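Local structure of protein FkbI (Streptomyces hygroscopicus, 1R2J) at residues G23-D28 / S69-V74; A45-L50 / Q93-L98; D36-A41 / G58-H63; A307-A312 / M352-L357. The protein binds FAD and is probably an acyl-ACP dehydrogenase that helps make the methoxymalonyl extender unit of the polyketide immunosuppressant FK520. All coordinates share one frame; numbering follows the deposited sequence.

Contact 1 of 4, residues G23-D28 / S69-V74; sequences GELPRD and SSLRSV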
loop_
_atom_site.group_PDB
_atom_site.type_symbol
_atom_site.label_atom_id
_atom_site.label_comp_id
_atom_site.label_asym_id
_atom_site.label_seq_id
_atom_site.Cartn_x
_atom_site.Cartn_y
_atom_site.Cartn_z
ATOM N N GLY A 23 -12.237 -9.061 9.773
ATOM C CA GLY A 23 -11.642 -9.154 8.453
ATOM C C GLY A 23 -12.255 -8.280 7.378
ATOM O O GLY A 23 -12.166 -8.610 6.194
ATOM N N GLU A 24 -12.869 -7.167 7.766
ATOM C CA GLU A 24 -13.478 -6.298 6.771
ATOM C C GLU A 24 -13.627 -4.843 7.205
ATOM O O GLU A 24 -13.825 -4.547 8.383
ATOM C CB GLU A 24 -14.849 -6.851 6.369
ATOM C CG GLU A 24 -15.248 -6.487 4.942
ATOM C CD GLU A 24 -16.567 -7.101 4.514
ATOM O OE1 GLU A 24 -16.860 -7.087 3.297
ATOM O OE2 GLU A 24 -17.314 -7.592 5.390
ATOM N N LEU A 25 -13.518 -3.940 6.234
ATOM C CA LEU A 25 -13.664 -2.512 6.473
ATOM C C LEU A 25 -15.048 -2.104 5.962
ATOM O O LEU A 25 -15.586 -2.725 5.048
ATOM C CB LEU A 25 -12.598 -1.730 5.700
ATOM C CG LEU A 25 -11.125 -1.841 6.104
ATOM C CD1 LEU A 25 -10.257 -1.133 5.069
ATOM C CD2 LEU A 25 -10.927 -1.230 7.478
ATOM N N PRO A 26 -15.642 -1.056 6.548
ATOM C CA PRO A 26 -16.967 -0.612 6.098
ATOM C C PRO A 26 -16.876 -0.001 4.697
ATOM O O PRO A 26 -16.114 0.941 4.475
ATOM C CB PRO A 26 -17.363 0.441 7.138
ATOM C CG PRO A 26 -16.518 0.112 8.336
ATOM C CD PRO A 26 -15.208 -0.307 7.738
ATOM N N ARG A 27 -17.649 -0.542 3.762
ATOM C CA ARG A 27 -17.678 -0.051 2.387
ATOM C C ARG A 27 -18.000 1.441 2.350
ATOM O O ARG A 27 -17.395 2.195 1.587
ATOM C CB ARG A 27 -18.733 -0.816 1.583
ATOM C CG ARG A 27 -20.053 -0.995 2.336
ATOM C CD ARG A 27 -21.170 -1.544 1.453
ATOM N NE ARG A 27 -21.742 -0.523 0.578
ATOM C CZ ARG A 27 -22.781 -0.727 -0.227
ATOM N NH1 ARG A 27 -23.367 -1.916 -0.268
ATOM N NH2 ARG A 27 -23.232 0.257 -0.999
ATOM N N ASP A 28 -18.960 1.853 3.176
ATOM C CA ASP A 28 -19.381 3.252 3.262
ATOM C C ASP A 28 -18.253 4.212 3.634
ATOM O O ASP A 28 -18.249 5.365 3.202
ATOM C CB ASP A 28 -20.514 3.408 4.286
ATOM C CG ASP A 28 -21.868 3.005 3.731
ATOM O OD1 ASP A 28 -22.857 3.032 4.498
ATOM O OD2 ASP A 28 -21.946 2.665 2.532
ATOM N N SER A 69 -3.643 -0.383 9.471
ATOM C CA SER A 69 -2.867 -0.616 8.256
ATOM C C SER A 69 -3.689 -1.230 7.121
ATOM O O SER A 69 -3.254 -1.225 5.974
ATOM C CB SER A 69 -1.637 -1.485 8.563
ATOM O OG SER A 69 -0.761 -0.817 9.471
ATOM N N SER A 70 -4.863 -1.776 7.436
ATOM C CA SER A 70 -5.727 -2.328 6.387
ATOM C C SER A 70 -6.275 -1.125 5.613
ATOM O O SER A 70 -6.261 -1.092 4.376
ATOM C CB SER A 70 -6.901 -3.115 6.979
ATOM O OG SER A 70 -6.513 -4.393 7.441
ATOM N N LEU A 71 -6.756 -0.132 6.353
ATOM C CA LEU A 71 -7.288 1.073 5.738
ATOM C C LEU A 71 -6.170 1.744 4.943
ATOM O O LEU A 71 -6.385 2.197 3.816
ATOM C CB LEU A 71 -7.823 2.025 6.815
ATOM C CG LEU A 71 -8.355 3.387 6.353
ATOM C CD1 LEU A 71 -9.456 3.194 5.315
ATOM C CD2 LEU A 71 -8.894 4.155 7.562
ATOM N N ARG A 72 -4.977 1.785 5.534
ATOM C CA ARG A 72 -3.804 2.388 4.903
ATOM C C ARG A 72 -3.508 1.672 3.585
ATOM O O ARG A 72 -3.155 2.304 2.588
ATOM C CB ARG A 72 -2.601 2.268 5.843
ATOM C CG ARG A 72 -1.456 3.252 5.609
ATOM C CD ARG A 72 -0.529 2.848 4.478
ATOM N NE ARG A 72 -0.199 1.423 4.422
ATOM C CZ ARG A 72 0.276 0.691 5.425
ATOM N NH1 ARG A 72 0.491 1.219 6.630
ATOM N NH2 ARG A 72 0.567 -0.588 5.208
ATOM N N SER A 73 -3.662 0.348 3.583
ATOM C CA SER A 73 -3.401 -0.435 2.379
ATOM C C SER A 73 -4.348 -0.052 1.243
ATOM O O SER A 73 -3.972 -0.106 0.071
ATOM C CB SER A 73 -3.510 -1.930 2.685
ATOM O OG SER A 73 -2.427 -2.349 3.502
ATOM N N VAL A 74 -5.572 0.337 1.597
ATOM C CA VAL A 74 -6.557 0.747 0.604
ATOM C C VAL A 74 -6.105 2.055 -0.025
ATOM O O VAL A 74 -6.259 2.258 -1.230
ATOM C CB VAL A 74 -7.959 0.929 1.238
ATOM C CG1 VAL A 74 -8.958 1.409 0.190
ATOM C CG2 VAL A 74 -8.429 -0.390 1.819
#
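Leu25 meets the first turns of helix 69-88 with one methyl group, CD1, and that methyl carries the whole contact with Ser70, Leu71 and Val74. Gly23 comes first in the segment: it is where the chain breaks away from helix 16-22, with the positive phi of 77° that glycine readily takes. Glu24 follows in an extended stretch and turns its side chain from the helix, its carboxylate making a weak, long ion pair with Arg179. The backbone N of Leu25 is hydrogen-bonded to the hydroxyl of Tyr148, which helps fix the chain just where the leucine turns inward. With chi1 at -68°, CG stands beside the backbone N of Leu25, and the extended second torsion of 172° carries CD1 onward to the helix. There Leu25 CD1 lies 3.8 Å from Leu71 CA, so the methyl rests on the helix backbone as well as on its side chains. Leu25 CD1 is equally 3.8 Å from Val74 CG2, the two side chains running past each other in opposite directions. Leu71 CB is more distant, 4.4 Å from Leu25 CD1. Ser70 adds its CB, 4.3 Å from Leu25 CD1, while its OG is occupied by the backbone N of Ala188. Pro26 then takes the N-cap position and Arg27 and Asp28 begin helix 27-35, whose Leu30 also packs on Leu71 and Val74. A buried leucine in the link between two helices, set against a third, is ordinary apolar core packing of the all-helical N-terminal domain of an acyl-CoA dehydrogenase fold.

Contact 2 of 4, residues A45-L50 / Q93-L98; sequences AEHGGL and QRATFL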
loop_
_atom_site.group_PDB
_atom_site.type_symbol
_atom_site.label_atom_id
_atom_site.label_comp_id
_atom_site.label_asym_id
_atom_site.label_seq_id
_atom_site.Cartn_x
_atom_site.Cartn_y
_atom_site.Cartn_z
ATOM N N ALA A 45 -5.781 18.802 -8.738
ATOM C CA ALA A 45 -7.085 19.432 -8.546
ATOM C C ALA A 45 -7.917 19.420 -9.825
ATOM O O ALA A 45 -9.149 19.363 -9.777
ATOM C CB ALA A 45 -6.902 20.866 -8.055
ATOM N N GLU A 46 -7.239 19.470 -10.968
ATOM C CA GLU A 46 -7.907 19.467 -12.264
ATOM C C GLU A 46 -8.804 18.249 -12.440
ATOM O O GLU A 46 -9.726 18.258 -13.258
ATOM C CB GLU A 46 -6.871 19.506 -13.390
ATOM C CG GLU A 46 -6.091 20.807 -13.461
ATOM C CD GLU A 46 -5.015 20.787 -14.526
ATOM O OE1 GLU A 46 -4.373 21.837 -14.746
ATOM O OE2 GLU A 46 -4.808 19.720 -15.141
ATOM N N HIS A 47 -8.536 17.199 -11.672
ATOM C CA HIS A 47 -9.328 15.977 -11.759
ATOM C C HIS A 47 -10.145 15.811 -10.490
ATOM O O HIS A 47 -10.663 14.732 -10.198
ATOM C CB HIS A 47 -8.410 14.767 -11.975
ATOM C CG HIS A 47 -7.553 14.873 -13.200
ATOM N ND1 HIS A 47 -8.062 14.780 -14.479
ATOM C CD2 HIS A 47 -6.224 15.094 -13.341
ATOM C CE1 HIS A 47 -7.085 14.939 -15.352
ATOM N NE2 HIS A 47 -5.959 15.132 -14.689
ATOM N N GLY A 48 -10.260 16.898 -9.738
ATOM C CA GLY A 48 -11.022 16.859 -8.505
ATOM C C GLY A 48 -10.216 16.322 -7.339
ATOM O O GLY A 48 -10.767 16.001 -6.288
ATOM N N GLY A 49 -8.904 16.221 -7.524
ATOM C CA GLY A 49 -8.049 15.716 -6.465
ATOM C C GLY A 49 -7.647 16.805 -5.490
ATOM O O GLY A 49 -7.928 17.986 -5.710
ATOM N N LEU A 50 -6.984 16.408 -4.410
ATOM C CA LEU A 50 -6.539 17.347 -3.388
ATOM C C LEU A 50 -5.222 18.005 -3.753
ATOM O O LEU A 50 -4.845 19.011 -3.160
ATOM C CB LEU A 50 -6.403 16.632 -2.038
ATOM C CG LEU A 50 -7.656 16.590 -1.156
ATOM C CD1 LEU A 50 -8.857 16.129 -1.968
ATOM C CD2 LEU A 50 -7.412 15.677 0.037
ATOM N N GLN A 93 -8.064 9.552 -20.860
ATOM C CA GLN A 93 -8.018 8.478 -19.876
ATOM C C GLN A 93 -7.824 9.025 -18.472
ATOM O O GLN A 93 -8.546 8.654 -17.549
ATOM C CB GLN A 93 -6.900 7.500 -20.233
ATOM C CG GLN A 93 -7.333 6.478 -21.266
ATOM C CD GLN A 93 -6.181 5.694 -21.850
ATOM O OE1 GLN A 93 -6.386 4.650 -22.470
ATOM N NE2 GLN A 93 -4.965 6.198 -21.672
ATOM N N ARG A 94 -6.852 9.914 -18.308
ATOM C CA ARG A 94 -6.614 10.500 -17.001
ATOM C C ARG A 94 -7.832 11.309 -16.558
ATOM O O ARG A 94 -8.218 11.275 -15.388
ATOM C CB ARG A 94 -5.373 11.400 -17.027
ATOM C CG ARG A 94 -5.532 12.666 -17.869
ATOM C CD ARG A 94 -4.369 13.625 -17.637
ATOM N NE ARG A 94 -3.078 13.021 -17.954
ATOM C CZ ARG A 94 -2.463 13.131 -19.128
ATOM N NH1 ARG A 94 -3.020 13.819 -20.114
ATOM N NH2 ARG A 94 -1.279 12.562 -19.310
ATOM N N ALA A 95 -8.439 12.022 -17.504
ATOM C CA ALA A 95 -9.603 12.856 -17.218
ATOM C C ALA A 95 -10.816 12.058 -16.753
ATOM O O ALA A 95 -11.597 12.526 -15.924
ATOM C CB ALA A 95 -9.962 13.682 -18.450
ATOM N N THR A 96 -10.972 10.850 -17.278
ATOM C CA THR A 96 -12.109 10.017 -16.912
ATOM C C THR A 96 -11.908 9.229 -15.617
ATOM O O THR A 96 -12.715 9.314 -14.690
ATOM C CB THR A 96 -12.444 9.017 -18.044
ATOM O OG1 THR A 96 -12.629 9.729 -19.273
ATOM C CG2 THR A 96 -13.716 8.249 -17.720
ATOM N N PHE A 97 -10.823 8.469 -15.557
ATOM C CA PHE A 97 -10.536 7.639 -14.393
ATOM C C PHE A 97 -10.184 8.384 -13.112
ATOM O O PHE A 97 -10.678 8.039 -12.039
ATOM C CB PHE A 97 -9.429 6.647 -14.740
ATOM C CG PHE A 97 -9.787 5.718 -15.868
ATOM C CD1 PHE A 97 -10.887 4.872 -15.765
ATOM C CD2 PHE A 97 -9.027 5.689 -17.031
ATOM C CE1 PHE A 97 -11.222 4.010 -16.802
ATOM C CE2 PHE A 97 -9.357 4.827 -18.076
ATOM C CZ PHE A 97 -10.454 3.990 -17.960
ATOM N N LEU A 98 -9.336 9.400 -13.212
ATOM C CA LEU A 98 -8.940 10.150 -12.032
ATOM C C LEU A 98 -10.115 10.824 -11.319
ATOM O O LEU A 98 -10.151 10.872 -10.086
ATOM C CB LEU A 98 -7.867 11.185 -12.393
ATOM C CG LEU A 98 -6.490 10.607 -12.753
ATOM C CD1 LEU A 98 -5.573 11.722 -13.216
ATOM C CD2 LEU A 98 -5.882 9.899 -11.557
HETATM O O HOH W 1 -10.236 13.149 -13.766
#
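The imidazole of His47 lies against one side of helix 91-100, where a loop of the helical N-terminal domain of this acyl-CoA dehydrogenase fold packs on the domain's last helix. Leu98 covers one face of the ring: its CD1 sits 3.7 Å from the ring centroid of His47 and 21° off the normal, a CH-pi contact displaced toward the rim. The closest approach is on that side, Leu98 CD1 to His47 CD2 at 3.4 Å. Nearer the backbones, CB of His47 touches CB of Leu98 at 3.6 Å, so the two side chains are in contact from their roots outward. Arg94 borders the far end of the imidazole with its aliphatic part, CD being 3.7 Å from His47 NE2. Its chain bends at chi3 (58°), and the guanidinium plane ends up turned 42° from the ring. Leu98 is also backed by Ala82 and Gln86 of helix 69-88, which ties the loop contact to the domain interior. ND1 of the imidazole is joined to the helix through a water: 2.8 Å from His47 ND1, this water donates to two successive carbonyls, Arg94 O at 3.2 Å and Ala95 O at 2.6 Å.

Contact 3 of 4, residues D36-A41 / G58-H63; sequences DGLLCA and GEFTAH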
loop_
_atom_site.group_PDB
_atom_site.type_symbol
_atom_site.label_atom_id
_atom_site.label_comp_id
_atom_site.label_asym_id
_atom_site.label_seq_id
_atom_site.Cartn_x
_atom_site.Cartn_y
_atom_site.Cartn_z
ATOM N N ASP A 36 -13.838 12.194 -0.833
ATOM C CA ASP A 36 -13.210 13.369 -0.230
ATOM C C ASP A 36 -11.828 13.607 -0.835
ATOM O O ASP A 36 -11.166 14.588 -0.499
ATOM C CB ASP A 36 -13.042 13.214 1.286
ATOM C CG ASP A 36 -14.363 13.254 2.042
ATOM O OD1 ASP A 36 -15.306 13.933 1.582
ATOM O OD2 ASP A 36 -14.443 12.616 3.116
ATOM N N GLY A 37 -11.389 12.709 -1.713
ATOM C CA GLY A 37 -10.077 12.855 -2.323
ATOM C C GLY A 37 -8.951 12.275 -1.475
ATOM O O GLY A 37 -7.779 12.294 -1.870
ATOM N N LEU A 38 -9.294 11.776 -0.292
ATOM C CA LEU A 38 -8.291 11.185 0.580
ATOM C C LEU A 38 -8.040 9.812 -0.039
ATOM O O LEU A 38 -8.817 9.376 -0.882
ATOM C CB LEU A 38 -8.839 11.069 2.004
ATOM C CG LEU A 38 -9.413 12.374 2.571
ATOM C CD1 LEU A 38 -10.205 12.073 3.836
ATOM C CD2 LEU A 38 -8.288 13.368 2.848
ATOM N N LEU A 39 -6.974 9.126 0.349
ATOM C CA LEU A 39 -6.686 7.823 -0.262
ATOM C C LEU A 39 -6.189 8.049 -1.685
ATOM O O LEU A 39 -5.663 7.140 -2.318
ATOM C CB LEU A 39 -7.945 6.944 -0.320
ATOM C CG LEU A 39 -8.441 6.246 0.950
ATOM C CD1 LEU A 39 -8.627 7.240 2.081
ATOM C CD2 LEU A 39 -9.736 5.548 0.633
ATOM N N CYS A 40 -6.357 9.284 -2.151
ATOM C CA CYS A 40 -5.988 9.728 -3.493
ATOM C C CYS A 40 -5.389 11.127 -3.446
ATOM O O CYS A 40 -5.242 11.769 -4.486
ATOM C CB CYS A 40 -7.251 9.836 -4.343
ATOM S SG CYS A 40 -7.341 8.793 -5.752
ATOM N N ALA A 41 -5.070 11.593 -2.243
ATOM C CA ALA A 41 -4.571 12.944 -2.020
ATOM C C ALA A 41 -3.639 13.596 -3.042
ATOM O O ALA A 41 -3.718 14.805 -3.243
ATOM C CB ALA A 41 -3.953 13.036 -0.625
ATOM N N GLY A 58 2.208 11.952 2.428
ATOM C CA GLY A 58 2.999 10.952 3.129
ATOM C C GLY A 58 2.732 10.916 4.622
ATOM O O GLY A 58 2.450 9.858 5.189
ATOM N N GLU A 59 2.835 12.071 5.271
ATOM C CA GLU A 59 2.576 12.142 6.701
ATOM C C GLU A 59 1.124 11.770 6.973
ATOM O O GLU A 59 0.811 11.203 8.015
ATOM C CB GLU A 59 2.891 13.545 7.228
ATOM C CG GLU A 59 4.327 13.959 6.905
ATOM C CD GLU A 59 4.775 15.224 7.611
ATOM O OE1 GLU A 59 4.002 16.207 7.627
ATOM O OE2 GLU A 59 5.912 15.235 8.136
ATOM N N PHE A 60 0.240 12.069 6.026
ATOM C CA PHE A 60 -1.167 11.729 6.190
ATOM C C PHE A 60 -1.307 10.206 6.141
ATOM O O PHE A 60 -2.067 9.613 6.916
ATOM C CB PHE A 60 -2.020 12.371 5.086
ATOM C CG PHE A 60 -3.446 11.879 5.055
ATOM C CD1 PHE A 60 -4.221 11.863 6.214
ATOM C CD2 PHE A 60 -4.010 11.418 3.868
ATOM C CE1 PHE A 60 -5.537 11.391 6.190
ATOM C CE2 PHE A 60 -5.319 10.946 3.829
ATOM C CZ PHE A 60 -6.086 10.930 4.992
ATOM N N THR A 61 -0.561 9.590 5.227
ATOM C CA THR A 61 -0.567 8.143 5.048
ATOM C C THR A 61 0.028 7.484 6.294
ATOM O O THR A 61 -0.451 6.447 6.751
ATOM C CB THR A 61 0.255 7.743 3.794
ATOM O OG1 THR A 61 -0.367 8.296 2.628
ATOM C CG2 THR A 61 0.331 6.220 3.644
ATOM N N ALA A 62 1.066 8.109 6.841
ATOM C CA ALA A 62 1.717 7.608 8.046
ATOM C C ALA A 62 0.712 7.618 9.191
ATOM O O ALA A 62 0.601 6.653 9.940
ATOM C CB ALA A 62 2.930 8.486 8.400
ATOM N N HIS A 63 -0.032 8.714 9.321
ATOM C CA HIS A 63 -1.015 8.822 10.396
ATOM C C HIS A 63 -2.110 7.761 10.271
ATOM O O HIS A 63 -2.517 7.160 11.267
ATOM C CB HIS A 63 -1.638 10.220 10.418
ATOM C CG HIS A 63 -2.593 10.426 11.550
ATOM N ND1 HIS A 63 -3.962 10.354 11.394
ATOM C CD2 HIS A 63 -2.375 10.663 12.864
ATOM C CE1 HIS A 63 -4.545 10.536 12.564
ATOM N NE2 HIS A 63 -3.605 10.726 13.473
#
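Leu38 and Phe60 carry this contact, their side chains crossing at about a right angle. The far end of the phenyl ring does the touching: Phe60 CZ is 3.9 Å from Leu38 CD2, and Phe60 CE2 is 4.0 Å from Leu38 CB, so the leucine lies against the ring with both its root and one methyl. The backbone of the next residue borders the ring edge, where Leu39 N lies near the ring plane, 4.3 Å from Phe60 CE2. Phe60 gets there because its CG is anti to the backbone N (chi1 170°), which sends the ring out from helix 54-67 toward the loop.

One step back, Gly37 starts the loop, closing helix 27-35 with a Schellman motif, and its positive phi of 85° turns the chain out of the helix just before Leu38. Further along, Ala41 is tied to Leu52 by backbone hydrogen bonds. The whole is buried, apolar packing between a loop and a helix of the N-terminal domain. Around it, Leu8 of helix 5-12 also packs on the Phe60 ring, and Met75 of helix 69-88 touches both Phe60 and Leu39.

Contact 4 of 4, residues A307-A312 / M352-L357; sequences AAERAA and MCRVML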
loop_
_atom_site.group_PDB
_atom_site.type_symbol
_atom_site.label_atom_id
_atom_site.label_comp_id
_atom_site.label_asym_id
_atom_site.label_seq_id
_atom_site.Cartn_x
_atom_site.Cartn_y
_atom_site.Cartn_z
ATOM N N ALA A 307 12.099 1.541 6.185
ATOM C CA ALA A 307 10.899 1.750 6.990
ATOM C C ALA A 307 10.247 0.412 7.317
ATOM O O ALA A 307 9.775 0.197 8.428
ATOM C CB ALA A 307 9.915 2.660 6.252
ATOM N N ALA A 308 10.244 -0.499 6.350
ATOM C CA ALA A 308 9.641 -1.806 6.559
ATOM C C ALA A 308 10.434 -2.641 7.562
ATOM O O ALA A 308 9.860 -3.169 8.519
ATOM C CB ALA A 308 9.515 -2.544 5.228
ATOM N N GLU A 309 11.743 -2.758 7.351
ATOM C CA GLU A 309 12.575 -3.535 8.261
ATOM C C GLU A 309 12.547 -2.936 9.668
ATOM O O GLU A 309 12.462 -3.670 10.653
ATOM C CB GLU A 309 14.029 -3.637 7.746
ATOM C CG GLU A 309 14.191 -4.589 6.546
ATOM C CD GLU A 309 15.575 -5.236 6.448
ATOM O OE1 GLU A 309 15.661 -6.377 5.940
ATOM O OE2 GLU A 309 16.575 -4.616 6.867
ATOM N N ARG A 310 12.617 -1.611 9.761
ATOM C CA ARG A 310 12.578 -0.947 11.062
ATOM C C ARG A 310 11.203 -1.104 11.713
ATOM O O ARG A 310 11.107 -1.253 12.929
ATOM C CB ARG A 310 12.914 0.542 10.925
ATOM C CG ARG A 310 14.331 0.842 10.394
ATOM C CD ARG A 310 15.412 0.075 11.164
ATOM N NE ARG A 310 15.393 0.366 12.598
ATOM C CZ ARG A 310 15.753 -0.502 13.540
ATOM N NH1 ARG A 310 16.160 -1.722 13.202
ATOM N NH2 ARG A 310 15.710 -0.150 14.820
ATOM N N ALA A 311 10.141 -1.070 10.904
ATOM C CA ALA A 311 8.790 -1.226 11.436
ATOM C C ALA A 311 8.588 -2.641 12.000
ATOM O O ALA A 311 7.966 -2.814 13.052
ATOM C CB ALA A 311 7.752 -0.941 10.351
ATOM N N ALA A 312 9.108 -3.646 11.295
ATOM C CA ALA A 312 8.993 -5.038 11.736
ATOM C C ALA A 312 9.749 -5.232 13.049
ATOM O O ALA A 312 9.270 -5.903 13.965
ATOM C CB ALA A 312 9.553 -5.981 10.672
ATOM N N MET A 352 14.781 -8.419 -2.477
ATOM C CA MET A 352 14.818 -7.725 -3.757
ATOM C C MET A 352 15.315 -6.290 -3.568
ATOM O O MET A 352 16.014 -5.753 -4.428
ATOM C CB MET A 352 13.436 -7.731 -4.418
ATOM C CG MET A 352 12.988 -9.110 -4.883
ATOM S SD MET A 352 14.297 -9.968 -5.814
ATOM C CE MET A 352 14.250 -9.047 -7.326
ATOM N N CYS A 353 14.961 -5.665 -2.447
ATOM C CA CYS A 353 15.420 -4.302 -2.200
ATOM C C CYS A 353 16.934 -4.296 -2.047
ATOM O O CYS A 353 17.613 -3.368 -2.494
ATOM C CB CYS A 353 14.765 -3.719 -0.943
ATOM S SG CYS A 353 13.026 -3.288 -1.181
ATOM N N ARG A 354 17.467 -5.337 -1.418
ATOM C CA ARG A 354 18.904 -5.427 -1.243
ATOM C C ARG A 354 19.571 -5.632 -2.602
ATOM O O ARG A 354 20.588 -5.004 -2.889
ATOM C CB ARG A 354 19.277 -6.559 -0.269
ATOM C CG ARG A 354 19.022 -6.190 1.196
ATOM C CD ARG A 354 19.648 -7.162 2.187
ATOM N NE ARG A 354 19.784 -6.525 3.491
ATOM C CZ ARG A 354 18.805 -6.396 4.384
ATOM N NH1 ARG A 354 17.593 -6.881 4.141
ATOM N NH2 ARG A 354 19.033 -5.737 5.509
ATOM N N VAL A 355 19.007 -6.484 -3.453
ATOM C CA VAL A 355 19.642 -6.680 -4.759
ATOM C C VAL A 355 19.582 -5.390 -5.573
ATOM O O VAL A 355 20.547 -5.042 -6.253
ATOM C CB VAL A 355 19.000 -7.833 -5.593
ATOM C CG1 VAL A 355 18.850 -9.086 -4.744
ATOM C CG2 VAL A 355 17.678 -7.399 -6.171
ATOM N N MET A 356 18.465 -4.668 -5.499
ATOM C CA MET A 356 18.355 -3.432 -6.270
ATOM C C MET A 356 19.261 -2.327 -5.735
ATOM O O MET A 356 19.913 -1.628 -6.513
ATOM C CB MET A 356 16.902 -2.948 -6.317
ATOM C CG MET A 356 15.965 -3.911 -7.041
ATOM S SD MET A 356 14.311 -3.229 -7.301
ATOM C CE MET A 356 13.529 -3.596 -5.740
ATOM N N LEU A 357 19.308 -2.166 -4.417
ATOM C CA LEU A 357 20.165 -1.136 -3.837
ATOM C C LEU A 357 21.634 -1.494 -4.042
ATOM O O LEU A 357 22.481 -0.615 -4.162
ATOM C CB LEU A 357 19.874 -0.971 -2.349
ATOM C CG LEU A 357 18.505 -0.362 -2.030
ATOM C CD1 LEU A 357 18.229 -0.524 -0.550
ATOM C CD2 LEU A 357 18.461 1.102 -2.445
#
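Glu309 and Arg354 meet between two helices in a two-pronged, end-on salt bridge, one guanidinium nitrogen to each carboxylate oxygen. The shorter bond runs from Arg354 NH1 to Glu309 OE1, 2.7 Å long and nearly straight at 172°. OE1 lies close to the guanidinium plane, at its edge, yet the nitrogen reaches it from above the carboxylate plane. The second bond, from Arg354 NH2 to Glu309 OE2, is 3.0 Å long and more bent, at 149°; here the donor comes in on the syn side of the oxygen. The two flat groups are turned 45° against each other, so the pair is twisted out of a coplanar fork. Both oxygens of the carboxylate thus have a donor, and both terminal nitrogens of the arginine an acceptor. Arg354 spans the gap with its chain extended from CG to NE, which brings its end nearer to helix 297-322 than its CB direction alone would. Since the pair lies at the surface, solvent would be expected to moderate the attraction of the charges.

The salt bridge joins helices 297-322 and 350-361 of the C-terminal domain. Met352, on the same turn as Arg354, touches the FAD, and the cofactor-binding Glu351 is a near neighbour. His305 of helix 297-322 packs on Arg354, while Glu344 of helix 332-345 lies against Glu309.

Contacts 1, 2 and 3 all belong to the N-terminal helical domain, while contact 4 lies in the C-terminal one. Contact 3 is nested inside the loop closed by contact 1, and contact 2 crosses both along the chain; contact 4 follows later. Contacts 1 and 3 have centres about 14 Å apart and touch, Val74 CG1 lying 4.2 Å from Leu39 CD2. Contacts 2 and 3 are about 16 Å apart between centres and meet where Leu50 CD2 packs 3.7 Å from Leu38 CD2. Together they pack the loops beside helices 27-35 and 54-67 against helices 54-67, 69-88 and 91-100. Contact 4, its centre about 25 Å from that of contact 1, separately pairs two helices beside the FAD.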